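Local coordinates for protein putative metalloprotease II (Bacteroides fragilis, PDB 4ON1) that probably acts as an extracellular zinc-dependent endopeptidase of the metzincin type, related to fragilysin, at residues Ile174-Pro178 against Gly299-Ile304; Thr229-Phe233 against Thr361-Leu365; Ala333-His338 against Asp350-Thr354. All blocks are in the same frame, centred on the assembly; numbering follows the deposited sequence.

Contact 1: Ile174-Pro178 against Gly299-Ile304. With ZN (zinc ion), chain C.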
loop_
_atom_site.group_PDB
_atom_site.type_symbol
_atom_site.label_atom_id
_atom_site.label_comp_id
_atom_site.label_asym_id
_atom_site.label_seq_id
_atom_site.Cartn_x
_atom_site.Cartn_y
_atom_site.Cartn_z
ATOM N N ILE A 174 2.089 5.070 -18.745
ATOM C CA ILE A 174 2.480 3.974 -17.872
ATOM C C ILE A 174 2.484 2.703 -18.723
ATOM O O ILE A 174 1.537 2.451 -19.468
ATOM C CB ILE A 174 1.519 3.854 -16.659
ATOM C CG1 ILE A 174 1.564 5.134 -15.817
ATOM C CG2 ILE A 174 1.828 2.618 -15.820
ATOM C CD1 ILE A 174 0.641 5.118 -14.615
ATOM N N LYS A 175 3.551 1.916 -18.623
ATOM C CA LYS A 175 3.765 0.803 -19.548
ATOM C C LYS A 175 4.081 -0.478 -18.782
ATOM O O LYS A 175 5.205 -0.985 -18.829
ATOM C CB LYS A 175 4.903 1.144 -20.509
ATOM C CG LYS A 175 4.864 0.429 -21.843
ATOM C CD LYS A 175 5.719 1.167 -22.874
ATOM C CE LYS A 175 5.183 2.571 -23.154
ATOM N NZ LYS A 175 5.777 3.619 -22.272
ATOM N N ASP A 176 3.075 -0.999 -18.086
ATOM C CA ASP A 176 3.310 -1.874 -16.946
ATOM C C ASP A 176 2.619 -3.241 -17.043
ATOM O O ASP A 176 2.273 -3.836 -16.018
ATOM C CB ASP A 176 2.873 -1.154 -15.663
ATOM C CG ASP A 176 1.417 -0.699 -15.703
ATOM O OD1 ASP A 176 0.824 -0.645 -16.795
ATOM O OD2 ASP A 176 0.877 -0.372 -14.634
ATOM N N TYR A 177 2.459 -3.738 -18.269
ATOM C CA TYR A 177 1.966 -5.093 -18.530
ATOM C C TYR A 177 2.355 -5.501 -19.957
ATOM O O TYR A 177 2.564 -4.636 -20.801
ATOM C CB TYR A 177 0.444 -5.173 -18.351
ATOM C CG TYR A 177 -0.330 -4.191 -19.203
ATOM C CD1 TYR A 177 -0.669 -4.496 -20.515
ATOM C CD2 TYR A 177 -0.723 -2.961 -18.695
ATOM C CE1 TYR A 177 -1.377 -3.595 -21.308
ATOM C CE2 TYR A 177 -1.431 -2.055 -19.480
ATOM C CZ TYR A 177 -1.755 -2.379 -20.778
ATOM O OH TYR A 177 -2.456 -1.482 -21.551
ATOM N N PRO A 178 2.442 -6.817 -20.237
ATOM C CA PRO A 178 2.854 -7.232 -21.584
ATOM C C PRO A 178 1.726 -7.067 -22.585
ATOM O O PRO A 178 0.569 -7.057 -22.177
ATOM C CB PRO A 178 3.198 -8.712 -21.414
ATOM C CG PRO A 178 2.344 -9.159 -20.267
ATOM C CD PRO A 178 2.215 -7.970 -19.345
ATOM N N GLY A 299 6.160 -0.313 -11.651
ATOM C CA GLY A 299 5.554 -1.604 -11.395
ATOM C C GLY A 299 5.321 -2.305 -12.714
ATOM O O GLY A 299 5.340 -1.671 -13.767
ATOM N N TYR A 300 5.118 -3.616 -12.666
ATOM C CA TYR A 300 4.899 -4.390 -13.880
ATOM C C TYR A 300 4.175 -5.679 -13.546
ATOM O O TYR A 300 4.600 -6.420 -12.662
ATOM C CB TYR A 300 6.229 -4.685 -14.582
ATOM C CG TYR A 300 6.081 -5.379 -15.925
ATOM C CD1 TYR A 300 5.738 -4.671 -17.067
ATOM C CD2 TYR A 300 6.299 -6.744 -16.041
ATOM C CE1 TYR A 300 5.608 -5.310 -18.289
ATOM C CE2 TYR A 300 6.172 -7.391 -17.245
ATOM C CZ TYR A 300 5.829 -6.672 -18.367
ATOM O OH TYR A 300 5.717 -7.332 -19.567
ATOM N N ALA A 301 3.078 -5.932 -14.255
ATOM C CA ALA A 301 2.241 -7.103 -14.001
ATOM C C ALA A 301 2.418 -8.153 -15.089
ATOM O O ALA A 301 2.612 -7.815 -16.260
ATOM C CB ALA A 301 0.773 -6.686 -13.901
ATOM N N SER A 302 2.334 -9.425 -14.706
ATOM C CA SER A 302 2.555 -10.524 -15.649
ATOM C C SER A 302 1.490 -10.590 -16.734
ATOM O O SER A 302 1.728 -11.145 -17.802
ATOM C CB SER A 302 2.622 -11.864 -14.919
ATOM O OG SER A 302 1.403 -12.156 -14.285
ATOM N N GLY A 303 0.302 -10.073 -16.439
ATOM C CA GLY A 303 -0.776 -10.053 -17.409
ATOM C C GLY A 303 -1.979 -9.279 -16.899
ATOM O O GLY A 303 -2.056 -8.905 -15.733
ATOM N N ILE A 304 -2.933 -9.040 -17.784
ATOM C CA ILE A 304 -4.177 -8.390 -17.396
ATOM C C ILE A 304 -5.289 -9.418 -17.252
ATOM O O ILE A 304 -5.557 -10.176 -18.179
ATOM C CB ILE A 304 -4.569 -7.308 -18.422
ATOM C CG1 ILE A 304 -3.562 -6.153 -18.349
ATOM C CG2 ILE A 304 -5.971 -6.777 -18.154
ATOM C CD1 ILE A 304 -3.951 -4.946 -19.202
HETATM ZN ZN ZN C . -0.935 0.271 -15.624
#

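Contact 2: Thr229-Phe233 against Thr361-Leu365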
loop_
_atom_site.group_PDB
_atom_site.type_symbol
_atom_site.label_atom_id
_atom_site.label_comp_id
_atom_site.label_asym_id
_atom_site.label_seq_id
_atom_site.Cartn_x
_atom_site.Cartn_y
_atom_site.Cartn_z
ATOM N N THR A 229 -8.459 -0.266 -0.179
ATOM C CA THR A 229 -9.426 0.750 -0.573
ATOM C C THR A 229 -9.945 0.494 -1.988
ATOM O O THR A 229 -11.144 0.544 -2.237
ATOM C CB THR A 229 -8.809 2.150 -0.497
ATOM O OG1 THR A 229 -8.461 2.434 0.863
ATOM C CG2 THR A 229 -9.795 3.207 -1.010
ATOM N N SER A 230 -9.040 0.170 -2.905
ATOM C CA SER A 230 -9.431 -0.035 -4.294
ATOM C C SER A 230 -10.351 -1.231 -4.458
ATOM O O SER A 230 -11.153 -1.271 -5.394
ATOM C CB SER A 230 -8.195 -0.204 -5.179
ATOM O OG SER A 230 -7.580 -1.472 -4.988
ATOM N N LEU A 231 -10.251 -2.194 -3.543
ATOM C CA LEU A 231 -11.026 -3.430 -3.648
ATOM C C LEU A 231 -12.202 -3.484 -2.683
ATOM O O LEU A 231 -12.849 -4.530 -2.545
ATOM C CB LEU A 231 -10.126 -4.647 -3.420
ATOM C CG LEU A 231 -8.956 -4.776 -4.399
ATOM C CD1 LEU A 231 -8.235 -6.109 -4.211
ATOM C CD2 LEU A 231 -9.468 -4.640 -5.827
ATOM N N LYS A 232 -12.476 -2.368 -2.012
ATOM C CA LYS A 232 -13.587 -2.301 -1.061
ATOM C C LYS A 232 -14.917 -2.750 -1.672
ATOM O O LYS A 232 -15.723 -3.422 -1.014
ATOM C CB LYS A 232 -13.742 -0.880 -0.517
ATOM C CG LYS A 232 -14.825 -0.758 0.546
ATOM C CD LYS A 232 -14.993 0.675 1.046
ATOM C CE LYS A 232 -13.776 1.155 1.814
ATOM N NZ LYS A 232 -13.697 2.643 1.848
ATOM N N PHE A 233 -15.156 -2.385 -2.927
ATOM C CA PHE A 233 -16.423 -2.747 -3.562
ATOM C C PHE A 233 -16.620 -4.256 -3.682
ATOM O O PHE A 233 -17.750 -4.735 -3.711
ATOM C CB PHE A 233 -16.542 -2.081 -4.938
ATOM C CG PHE A 233 -15.632 -2.656 -5.995
ATOM C CD1 PHE A 233 -16.137 -3.488 -6.986
ATOM C CD2 PHE A 233 -14.283 -2.332 -6.021
ATOM C CE1 PHE A 233 -15.312 -3.995 -7.978
ATOM C CE2 PHE A 233 -13.453 -2.842 -7.006
ATOM C CZ PHE A 233 -13.966 -3.676 -7.983
ATOM N N THR A 361 -6.389 8.734 -7.462
ATOM C CA THR A 361 -6.884 8.256 -6.173
ATOM C C THR A 361 -6.877 6.735 -6.208
ATOM O O THR A 361 -6.911 6.147 -7.292
ATOM C CB THR A 361 -8.312 8.760 -5.872
ATOM O OG1 THR A 361 -9.241 8.117 -6.755
ATOM C CG2 THR A 361 -8.402 10.273 -6.039
ATOM N N PRO A 362 -6.832 6.084 -5.034
ATOM C CA PRO A 362 -6.782 4.616 -5.047
ATOM C C PRO A 362 -8.157 3.982 -5.222
ATOM O O PRO A 362 -8.516 3.063 -4.481
ATOM C CB PRO A 362 -6.191 4.279 -3.676
ATOM C CG PRO A 362 -6.667 5.395 -2.798
ATOM C CD PRO A 362 -6.673 6.631 -3.673
ATOM N N ASN A 363 -8.899 4.453 -6.219
ATOM C CA ASN A 363 -10.263 4.006 -6.457
ATOM C C ASN A 363 -10.470 3.608 -7.906
ATOM O O ASN A 363 -9.998 4.292 -8.814
ATOM C CB ASN A 363 -11.272 5.105 -6.099
ATOM C CG ASN A 363 -11.166 5.553 -4.654
ATOM O OD1 ASN A 363 -10.386 6.453 -4.319
ATOM N ND2 ASN A 363 -11.956 4.934 -3.790
ATOM N N HIS A 364 -11.159 2.492 -8.119
ATOM C CA HIS A 364 -11.625 2.131 -9.451
ATOM C C HIS A 364 -12.931 2.866 -9.721
ATOM O O HIS A 364 -13.974 2.519 -9.165
ATOM C CB HIS A 364 -11.823 0.614 -9.581
ATOM C CG HIS A 364 -10.546 -0.164 -9.526
ATOM N ND1 HIS A 364 -9.668 -0.231 -10.588
ATOM C CD2 HIS A 364 -9.998 -0.908 -8.535
ATOM C CE1 HIS A 364 -8.633 -0.983 -10.253
ATOM N NE2 HIS A 364 -8.808 -1.406 -9.013
ATOM N N LEU A 365 -12.870 3.870 -10.590
ATOM C CA LEU A 365 -14.027 4.702 -10.875
ATOM C C LEU A 365 -14.660 4.316 -12.209
ATOM O O LEU A 365 -15.719 4.820 -12.580
ATOM C CB LEU A 365 -13.629 6.175 -10.887
ATOM C CG LEU A 365 -12.857 6.684 -9.665
ATOM C CD1 LEU A 365 -12.411 8.136 -9.884
ATOM C CD2 LEU A 365 -13.681 6.548 -8.381
HETATM O O HOH W 1 -6.885 -2.700 -7.523
HETATM O O HOH W 2 -12.491 1.078 -6.217
#

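Contact 3: Ala333-His338 against Asp350-Thr354. With ZN (zinc ion), chain C.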
loop_
_atom_site.group_PDB
_atom_site.type_symbol
_atom_site.label_atom_id
_atom_site.label_comp_id
_atom_site.label_asym_id
_atom_site.label_seq_id
_atom_site.Cartn_x
_atom_site.Cartn_y
_atom_site.Cartn_z
ATOM N N ALA A 333 -1.534 -1.156 -5.750
ATOM C CA ALA A 333 -2.956 -1.283 -6.048
ATOM C C ALA A 333 -3.209 -1.255 -7.552
ATOM O O ALA A 333 -4.084 -1.963 -8.058
ATOM C CB ALA A 333 -3.746 -0.174 -5.353
ATOM N N HIS A 334 -2.451 -0.418 -8.254
ATOM C CA HIS A 334 -2.560 -0.297 -9.709
ATOM C C HIS A 334 -2.182 -1.615 -10.405
ATOM O O HIS A 334 -2.931 -2.126 -11.241
ATOM C CB HIS A 334 -1.676 0.859 -10.201
ATOM C CG HIS A 334 -1.728 1.089 -11.680
ATOM N ND1 HIS A 334 -2.457 2.111 -12.249
ATOM C CD2 HIS A 334 -1.122 0.442 -12.708
ATOM C CE1 HIS A 334 -2.310 2.079 -13.559
ATOM N NE2 HIS A 334 -1.503 1.078 -13.867
ATOM N N GLU A 335 -1.032 -2.173 -10.046
ATOM C CA GLU A 335 -0.594 -3.447 -10.620
ATOM C C GLU A 335 -1.604 -4.553 -10.335
ATOM O O GLU A 335 -1.949 -5.339 -11.216
ATOM C CB GLU A 335 0.785 -3.837 -10.079
ATOM N N ILE A 336 -2.074 -4.621 -9.094
ATOM C CA ILE A 336 -3.054 -5.637 -8.730
ATOM C C ILE A 336 -4.352 -5.396 -9.506
ATOM O O ILE A 336 -5.045 -6.346 -9.894
ATOM C CB ILE A 336 -3.302 -5.656 -7.200
ATOM C CG1 ILE A 336 -2.164 -6.413 -6.503
ATOM C CG2 ILE A 336 -4.639 -6.301 -6.848
ATOM C CD1 ILE A 336 -2.160 -6.285 -4.974
ATOM N N GLY A 337 -4.654 -4.129 -9.770
ATOM C CA GLY A 337 -5.755 -3.778 -10.652
ATOM C C GLY A 337 -5.643 -4.481 -11.996
ATOM O O GLY A 337 -6.608 -5.099 -12.473
ATOM N N HIS A 338 -4.464 -4.391 -12.607
ATOM C CA HIS A 338 -4.212 -5.082 -13.866
ATOM C C HIS A 338 -4.401 -6.605 -13.717
ATOM O O HIS A 338 -5.063 -7.240 -14.543
ATOM C CB HIS A 338 -2.798 -4.783 -14.376
ATOM C CG HIS A 338 -2.638 -3.427 -14.986
ATOM N ND1 HIS A 338 -3.544 -2.897 -15.893
ATOM C CD2 HIS A 338 -1.663 -2.496 -14.858
ATOM C CE1 HIS A 338 -3.135 -1.709 -16.279
ATOM N NE2 HIS A 338 -1.991 -1.433 -15.665
ATOM N N ASP A 350 -8.850 8.280 -11.536
ATOM C CA ASP A 350 -8.925 6.834 -11.450
ATOM C C ASP A 350 -7.562 6.216 -11.145
ATOM O O ASP A 350 -6.537 6.646 -11.674
ATOM C CB ASP A 350 -9.483 6.252 -12.751
ATOM C CG ASP A 350 -9.967 4.822 -12.588
ATOM O OD1 ASP A 350 -9.116 3.917 -12.392
ATOM O OD2 ASP A 350 -11.197 4.605 -12.662
ATOM N N LEU A 351 -7.571 5.213 -10.278
ATOM C CA LEU A 351 -6.388 4.425 -9.975
ATOM C C LEU A 351 -5.692 3.925 -11.242
ATOM O O LEU A 351 -4.462 3.842 -11.300
ATOM C CB LEU A 351 -6.772 3.237 -9.097
ATOM C CG LEU A 351 -5.635 2.248 -8.858
ATOM C CD1 LEU A 351 -4.482 2.965 -8.147
ATOM C CD2 LEU A 351 -6.128 1.071 -8.041
ATOM N N MET A 352 -6.487 3.586 -12.251
ATOM C CA MET A 352 -5.964 2.994 -13.479
ATOM C C MET A 352 -5.713 4.039 -14.575
ATOM O O MET A 352 -5.706 3.709 -15.764
ATOM C CB MET A 352 -6.919 1.905 -13.989
ATOM C CG MET A 352 -7.229 0.815 -12.965
ATOM S SD MET A 352 -5.716 0.109 -12.276
ATOM C CE MET A 352 -5.066 -0.708 -13.738
ATOM N N TYR A 353 -5.528 5.294 -14.180
ATOM C CA TYR A 353 -5.181 6.344 -15.135
ATOM C C TYR A 353 -3.936 5.967 -15.945
ATOM O O TYR A 353 -2.932 5.494 -15.398
ATOM C CB TYR A 353 -4.958 7.672 -14.417
ATOM C CG TYR A 353 -4.870 8.859 -15.352
ATOM C CD1 TYR A 353 -3.935 9.861 -15.148
ATOM C CD2 TYR A 353 -5.728 8.975 -16.437
ATOM C CE1 TYR A 353 -3.859 10.955 -15.998
ATOM C CE2 TYR A 353 -5.661 10.059 -17.293
ATOM C CZ TYR A 353 -4.722 11.044 -17.069
ATOM O OH TYR A 353 -4.653 12.121 -17.919
ATOM N N THR A 354 -4.032 6.182 -17.253
ATOM C CA THR A 354 -3.032 5.751 -18.224
ATOM C C THR A 354 -1.683 6.447 -18.066
ATOM O O THR A 354 -0.647 5.925 -18.485
ATOM C CB THR A 354 -3.548 5.994 -19.652
ATOM O OG1 THR A 354 -4.912 5.565 -19.744
ATOM C CG2 THR A 354 -2.708 5.248 -20.680
HETATM ZN ZN ZN C . -0.935 0.271 -15.624
#

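Contact 1: Ile174-Pro178 against Gly299-Ile304
Asp176 lies against Gly299, Tyr300 and Ala301 through its backbone and CB, while its carboxylate reaches the metal. OD1 and OD2 of Asp176 stand 2.3 Å and 2.2 Å from the zinc ion, near-equal lengths that indicate bidentate binding; His334, His338 and His344 complete the site. CG of Asp176 is tucked between the backbone N and the carbonyl carbon (chi1 56°), a turn that carries both oxygens to the metal. Separately, the course of the backbone places Asp176 CB 3.2 Å from Gly299 O.

The hydrogen bond between the two segments runs from Ala301 N to Asp176 O, 2.9 Å long and nearly straight (166° at the hydrogen). A CA-H of Tyr300 also points at that oxygen. The phenol of Tyr300 runs obliquely past the chain from Asp176 to Pro178, with CD1 3.4 Å from Asp176 C. Further along, Pro178 CD touches Ala301 O at 3.1 Å, and Ile304 CD1 sits 3.4 Å from the centroid of the Tyr177 ring, 7° off the normal: a CH-pi contact squarely over the face.

Occupation of zinc by an aspartate from the loop between helix 160-165 and strand 201-209 is consistent with the aspartate-switch latency of profragilysin. Strand 299-301, to which the loop is bonded, runs antiparallel to strand 319-323. Helix 259-271 receives the side chains of Tyr300 and Ser302, and helix 331-340 those of Ala301 and Ile304.

Contact 2: Thr229-Phe233 against Thr361-Leu365
Close to the zinc-binding helix, where the end of helix 217-230 packs on the loop that leads to helix 367-378, Ser230 and His364 are joined by two water bridges; the His364 side chain is about 9 Å from the zinc ion and does not touch its ligands. In the first bridge, a water donates to Ser230 OG at 2.9 Å and lies 2.8 Å from His364 NE2, in the plane of the imidazole. Ser230 OG is also hydrogen-bonded to Val227 O one turn back in its helix. In the second, another water donates to Ser230 O at 2.8 Å and accepts from His364 N at 2.7 Å, so that both polar backbone atoms are satisfied without meeting directly. His364 CG stands anti to its own carbonyl carbon (chi1 -68°), bringing the ring to the helix end, where CD2 lies 3.4 Å from Ser230 O, which sits at the ring edge, in plane.

The loop enters through an inverse gamma turn centred on Pro362, just before the C-terminal helix and next to the Met-turn: Asn363 pairs through its backbone with Leu351, and the His364 side chain touches Met352. Pro362 O is 3.2 Å from Ser230 CA; its approach to Ser230 N has too poor an angle for a hydrogen bond, so the contact there is packing.

Thr229 adds its methyl branch, with CG2 3.7 Å from Pro362 O, while its hydroxyl bonds to Gln225 O. On the following short helix, Phe233 CE2 comes obliquely to His364 CD2, and the same phenyl ring stacks with Trp370.

Contact 3: Ala333-His338 against Asp350-Thr354
Segment 333-338, part of helix 331-340, faces a tight turn, with His334 and Met352 the closest pair of CA atoms, 6.1 Å apart. The turn, from Asp350 to Tyr353, is type I; an Asx turn reinforces it, in which Met352 N donates to the anti lone pair of Asp350 OD1 at 2.7 Å. Thus braced, Leu351 O accepts from His334 ND1 at 2.8 Å (159° at the hydrogen). The oxygen lies close to the imidazole plane, so the bond fixes the ring's rotation while NE2 of His334 coordinates the zinc ion at 2.0 Å.

Met352 reaches beneath the metal ligands because its chain bends at both outer torsions (chi2 -52°, chi3 -67°). Its CE lies 3.5 Å from the centroid of the His338 ring and over one face, and its SD is 4.1 Å from the centroid of the His334 ring, likewise over a face. Beside them, Leu351 CD2 packs on Ala333 CB at 3.8 Å. His338 NE2 also binds zinc, and its ND1 is anchored by Ala342 O.

Two zinc-binding histidines one helical turn apart in an HExxH sequence, His344 as third histidine ligand and a methionine-bearing turn below them are consistent with the metzincin pattern: the Met-turn beneath the zinc ion.

Contacts 1 and 3 share the zinc ion and lie about 10 Å apart between centres: the first brings the aspartate ligand, the third two histidines. They also touch directly, through a probable backbone hydrogen bond between Ile174 and Thr354 and packing of Tyr177 on His338. Contact 3 is buried and combines metal ligation, an imidazole-to-carbonyl hydrogen bond and methionine packing over imidazole faces. Contact 1 is only partly buried, with a loop bonded to strand 299-301. Contact 2, also partly buried, holds no metal ligand and relies on waters. Its segment 361-365 shares with 350-354 the loop between helices 331-340 and 367-378, joined by probable hydrogen bonds from Leu365 N to Asp350 OD2 and Leu351 N to Asn363 O.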